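Local coordinates for protein prolyl endopeptidase (Myxococcus xanthus, PDB 2BKL) that probably cleaves oligopeptides on the carboxyl side of proline, and less readily of alanine, as a serine peptidase of the S9A (prolyl oligopeptidase) family, at residues V12-H16 / G17-A21; P23-W26 / L27-E30. All blocks are in the same frame, centred on the assembly; numbering follows the deposited sequence.

Interaction 1: V12-H16 / G17-A21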
loop_
_atom_site.group_PDB
_atom_site.type_symbol
_atom_site.label_atom_id
_atom_site.label_comp_id
_atom_site.label_asym_id
_atom_site.label_seq_id
_atom_site.Cartn_x
_atom_site.Cartn_y
_atom_site.Cartn_z
ATOM N N VAL A 12 -4.091 23.656 25.324
ATOM C CA VAL A 12 -3.041 22.826 25.903
ATOM C C VAL A 12 -3.710 21.675 26.665
ATOM O O VAL A 12 -4.819 21.815 27.213
ATOM C CB VAL A 12 -2.095 23.660 26.806
ATOM C CG1 VAL A 12 -0.961 22.799 27.360
ATOM C CG2 VAL A 12 -1.499 24.820 26.049
ATOM N N ASP A 13 -3.044 20.538 26.687
ATOM C CA ASP A 13 -3.459 19.369 27.440
ATOM C C ASP A 13 -2.279 18.866 28.243
ATOM O O ASP A 13 -1.131 18.964 27.819
ATOM C CB ASP A 13 -3.872 18.248 26.496
ATOM C CG ASP A 13 -5.177 18.513 25.801
ATOM O OD1 ASP A 13 -6.248 18.179 26.367
ATOM O OD2 ASP A 13 -5.257 19.039 24.675
ATOM N N THR A 14 -2.570 18.295 29.398
ATOM C CA THR A 14 -1.554 17.681 30.208
ATOM C C THR A 14 -1.700 16.202 30.035
ATOM O O THR A 14 -2.704 15.631 30.434
ATOM C CB THR A 14 -1.734 18.042 31.675
ATOM O OG1 THR A 14 -1.672 19.464 31.823
ATOM C CG2 THR A 14 -0.548 17.553 32.480
ATOM N N LEU A 15 -0.699 15.589 29.424
ATOM C CA LEU A 15 -0.698 14.168 29.158
ATOM C C LEU A 15 0.512 13.557 29.845
ATOM O O LEU A 15 1.644 13.951 29.572
ATOM C CB LEU A 15 -0.633 13.938 27.641
ATOM C CG LEU A 15 -1.671 14.756 26.852
ATOM C CD1 LEU A 15 -1.475 14.599 25.359
ATOM C CD2 LEU A 15 -3.086 14.345 27.231
ATOM N N HIS A 16 0.268 12.631 30.762
ATOM C CA HIS A 16 1.333 11.945 31.495
ATOM C C HIS A 16 2.341 12.931 32.117
ATOM O O HIS A 16 3.554 12.734 32.047
ATOM C CB HIS A 16 2.029 10.935 30.576
ATOM C CG HIS A 16 1.071 10.052 29.841
ATOM N ND1 HIS A 16 0.345 9.056 30.462
ATOM C CD2 HIS A 16 0.680 10.046 28.538
ATOM C CE1 HIS A 16 -0.430 8.457 29.575
ATOM N NE2 HIS A 16 -0.244 9.036 28.398
ATOM N N GLY A 17 1.806 14.012 32.667
ATOM C CA GLY A 17 2.606 15.001 33.365
ATOM C C GLY A 17 3.244 16.069 32.500
ATOM O O GLY A 17 3.938 16.941 33.026
ATOM N N VAL A 18 3.005 16.021 31.186
ATOM C CA VAL A 18 3.674 16.877 30.218
ATOM C C VAL A 18 2.639 17.743 29.504
ATOM O O VAL A 18 1.646 17.224 29.024
ATOM C CB VAL A 18 4.389 16.019 29.138
ATOM C CG1 VAL A 18 4.931 16.901 28.020
ATOM C CG2 VAL A 18 5.502 15.191 29.758
ATOM N N GLN A 19 2.903 19.044 29.410
ATOM C CA GLN A 19 2.073 19.975 28.652
ATOM C C GLN A 19 2.300 19.777 27.151
ATOM O O GLN A 19 3.445 19.776 26.680
ATOM C CB GLN A 19 2.408 21.424 29.014
ATOM C CG GLN A 19 2.234 21.756 30.486
ATOM C CD GLN A 19 0.806 21.613 30.940
ATOM O OE1 GLN A 19 0.458 20.656 31.631
ATOM N NE2 GLN A 19 -0.038 22.561 30.545
ATOM N N VAL A 20 1.211 19.589 26.425
ATOM C CA VAL A 20 1.220 19.463 24.963
ATOM C C VAL A 20 0.337 20.556 24.382
ATOM O O VAL A 20 -0.847 20.576 24.629
ATOM C CB VAL A 20 0.706 18.088 24.519
ATOM C CG1 VAL A 20 0.719 17.936 22.994
ATOM C CG2 VAL A 20 1.526 16.987 25.160
ATOM N N ALA A 21 0.919 21.431 23.573
ATOM C CA ALA A 21 0.187 22.504 22.912
ATOM C C ALA A 21 -0.381 22.045 21.570
ATOM O O ALA A 21 0.275 21.326 20.809
ATOM C CB ALA A 21 1.084 23.715 22.733
HETATM O O HOH W 1 -2.861 19.087 23.276
#
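Asp13 and Val20 pair through both of their backbone amides in a two-residue beta hairpin, whose strands 12-15 and 18-21 are joined by a type I' turn from Leu15 to Val18. In this pair Val20 N reaches Asp13 O at 2.8 Å, and Leu15 and Val18 form the second hydrogen-bonded pair, next to the turn. His16 and Gly17 fill the corners with positive phi, a backbone region that glycine enters without strain.

Among apolar groups, Leu15 CD1 lies 3.8 Å from Val20 CG2, the two side chains crossing at about a right angle. Val18 and Val20, beta-branched and suited to strands, also turn to Phe587 of helix 584-593, so this face seats the hairpin on the catalytic domain.

Among polar contacts, Asp13 OD2, salt-bridged to Arg25, also takes a hydrogen bond from a water that donates to Val20 O as well. On the other face Thr14 OG1, anti to its carbonyl carbon (chi1 -59°), is modelled only 2.4 Å from Gln19 OE1, too short to be taken literally. Gln19 bends at chi2 (-63°), which brings its amide back over the neighbouring strand, where NE2 makes a van der Waals contact with Val12 CG1 at 3.3 Å.

Interaction 2: P23-W26 / L27-E30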
loop_
_atom_site.group_PDB
_atom_site.type_symbol
_atom_site.label_atom_id
_atom_site.label_comp_id
_atom_site.label_asym_id
_atom_site.label_seq_id
_atom_site.Cartn_x
_atom_site.Cartn_y
_atom_site.Cartn_z
ATOM N N PRO A 23 -2.194 24.322 18.934
ATOM C CA PRO A 23 -2.739 25.623 18.525
ATOM C C PRO A 23 -3.812 25.563 17.469
ATOM O O PRO A 23 -4.671 26.451 17.417
ATOM C CB PRO A 23 -1.500 26.385 18.020
ATOM C CG PRO A 23 -0.474 25.363 17.797
ATOM C CD PRO A 23 -0.742 24.235 18.735
ATOM N N TYR A 24 -3.799 24.521 16.646
ATOM C CA TYR A 24 -4.728 24.410 15.533
ATOM C C TYR A 24 -5.745 23.279 15.732
ATOM O O TYR A 24 -6.325 22.800 14.782
ATOM C CB TYR A 24 -3.936 24.261 14.219
ATOM C CG TYR A 24 -3.018 25.422 14.027
ATOM C CD1 TYR A 24 -3.511 26.697 13.813
ATOM C CD2 TYR A 24 -1.642 25.275 14.161
ATOM C CE1 TYR A 24 -2.667 27.782 13.673
ATOM C CE2 TYR A 24 -0.791 26.360 14.046
ATOM C CZ TYR A 24 -1.314 27.620 13.788
ATOM O OH TYR A 24 -0.462 28.698 13.692
ATOM N N ARG A 25 -5.994 22.917 16.986
ATOM C CA ARG A 25 -7.049 21.967 17.353
ATOM C C ARG A 25 -8.378 22.218 16.625
ATOM O O ARG A 25 -9.067 21.270 16.229
ATOM C CB ARG A 25 -7.245 21.994 18.863
ATOM C CG ARG A 25 -8.422 21.173 19.391
ATOM C CD ARG A 25 -8.265 19.688 19.236
ATOM N NE ARG A 25 -7.127 19.213 19.972
ATOM C CZ ARG A 25 -7.061 19.055 21.287
ATOM N NH1 ARG A 25 -8.151 19.195 22.040
ATOM N NH2 ARG A 25 -5.927 18.688 21.866
ATOM N N TRP A 26 -8.752 23.477 16.432
ATOM C CA TRP A 26 -10.029 23.800 15.826
ATOM C C TRP A 26 -10.191 23.280 14.412
ATOM O O TRP A 26 -11.311 23.056 13.961
ATOM C CB TRP A 26 -10.322 25.318 15.921
ATOM C CG TRP A 26 -9.550 26.214 15.001
ATOM C CD1 TRP A 26 -8.331 26.801 15.233
ATOM C CD2 TRP A 26 -9.967 26.666 13.713
ATOM N NE1 TRP A 26 -7.964 27.564 14.150
ATOM C CE2 TRP A 26 -8.954 27.516 13.207
ATOM C CE3 TRP A 26 -11.091 26.440 12.925
ATOM C CZ2 TRP A 26 -9.046 28.128 11.953
ATOM C CZ3 TRP A 26 -11.173 27.044 11.677
ATOM C CH2 TRP A 26 -10.156 27.881 11.208
ATOM N N LEU A 27 -9.071 23.075 13.711
ATOM C CA LEU A 27 -9.122 22.522 12.360
ATOM C C LEU A 27 -9.414 21.039 12.295
ATOM O O LEU A 27 -9.606 20.507 11.189
ATOM C CB LEU A 27 -7.789 22.758 11.645
ATOM C CG LEU A 27 -7.457 24.216 11.339
ATOM C CD1 LEU A 27 -6.050 24.321 10.824
ATOM C CD2 LEU A 27 -8.417 24.757 10.303
ATOM N N GLU A 28 -9.496 20.350 13.428
ATOM C CA GLU A 28 -9.778 18.899 13.399
ATOM C C GLU A 28 -11.167 18.549 12.886
ATOM O O GLU A 28 -11.337 17.585 12.167
ATOM C CB GLU A 28 -9.541 18.235 14.758
ATOM C CG GLU A 28 -8.080 18.204 15.184
ATOM C CD GLU A 28 -7.813 17.512 16.511
ATOM O OE1 GLU A 28 -8.778 17.061 17.154
ATOM O OE2 GLU A 28 -6.621 17.426 16.909
ATOM N N ASP A 29 -12.162 19.342 13.258
ATOM C CA ASP A 29 -13.558 19.004 13.000
ATOM C C ASP A 29 -13.966 19.562 11.646
ATOM O O ASP A 29 -14.247 20.742 11.504
ATOM C CB ASP A 29 -14.429 19.566 14.114
ATOM C CG ASP A 29 -15.886 19.187 13.954
ATOM O OD1 ASP A 29 -16.209 18.373 13.057
ATOM O OD2 ASP A 29 -16.765 19.663 14.701
ATOM N N GLU A 30 -14.002 18.695 10.647
ATOM C CA GLU A 30 -14.300 19.115 9.291
ATOM C C GLU A 30 -15.782 19.452 9.108
ATOM O O GLU A 30 -16.172 19.996 8.076
ATOM C CB GLU A 30 -13.858 18.042 8.270
ATOM C CG GLU A 30 -14.748 16.811 8.116
ATOM C CD GLU A 30 -14.748 15.857 9.302
ATOM O OE1 GLU A 30 -13.844 15.942 10.168
ATOM O OE2 GLU A 30 -15.673 15.000 9.372
HETATM O O HOH W 2 -11.804 20.595 16.194
#
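Tyr24 O accepts the amide of Leu27 at 3.0 Å and Arg25 O that of Glu28, two successive i to i+3 bonds that wind the chain into a short 3-10 turn. The turn lies in the loop between strand 18-21 and helix 33-51. Arg25 O also accepts a hydrogen bond from a water, which in turn accepts a weak one from Asp29 N.

On one flank the indole of Trp26 is covered by its neighbour: Leu27 CD2 stands over the six-membered ring, 3.7 Å from the centroid and 11° off the normal, a CH-pi contact. CG of Trp26 sits between the backbone N and the carbonyl carbon (chi1 74°), which folds the ring back over the following residue. The indole NE1 donates to Arg7 O, and the Arg7 side chain makes a cation-pi contact with the ring. Were Trp26 an alanine, Leu27 CD2 would probably lose the ring it packs on, and Arg7 both the donor to its carbonyl O and the partner of its cation. Leu27, branched and buried, sends its other methyl, CD1, to 4.0 Å from Tyr24 CB, and Trp38 of helix 33-51 packs against it too.

The charged side chains of Arg25 and Glu28 lie one turn apart. Arginine suits this place because its long chain, bent at chi2 and chi3, can serve several acids: NE meets Asp22, while NH2 turns to Asp13. Glu28 is engaged mainly by Lys626 and Arg564, cations likely to stabilise its negative charge. Its salt bridge to Arg25 is long, the two flat groups 28° apart and Arg25 NE 3.6 Å from Glu28 OE2.

From the N terminus the chain first folds back at the hairpin of interaction 1, closing the tight loop at His16 and Gly17, then passes Asp22 and Pro23 and enters the 3-10 turn of interaction 2. The two contacts follow in series, neither nesting nor crossing, with centres about 17 Å apart. The salt bridge from Asp13 OD2 to Arg25 NH2, 2.9 Å long, ties them directly, joining the hairpin's first strand, 12-15, to the turn that follows its second. Both rest on the catalytic domain: 12-21 reaches helix 584-593, while 23-30 meets helix 622-632 and leads into helix 33-51. This N-terminal chain is thus fastened to the alpha/beta-hydrolase part.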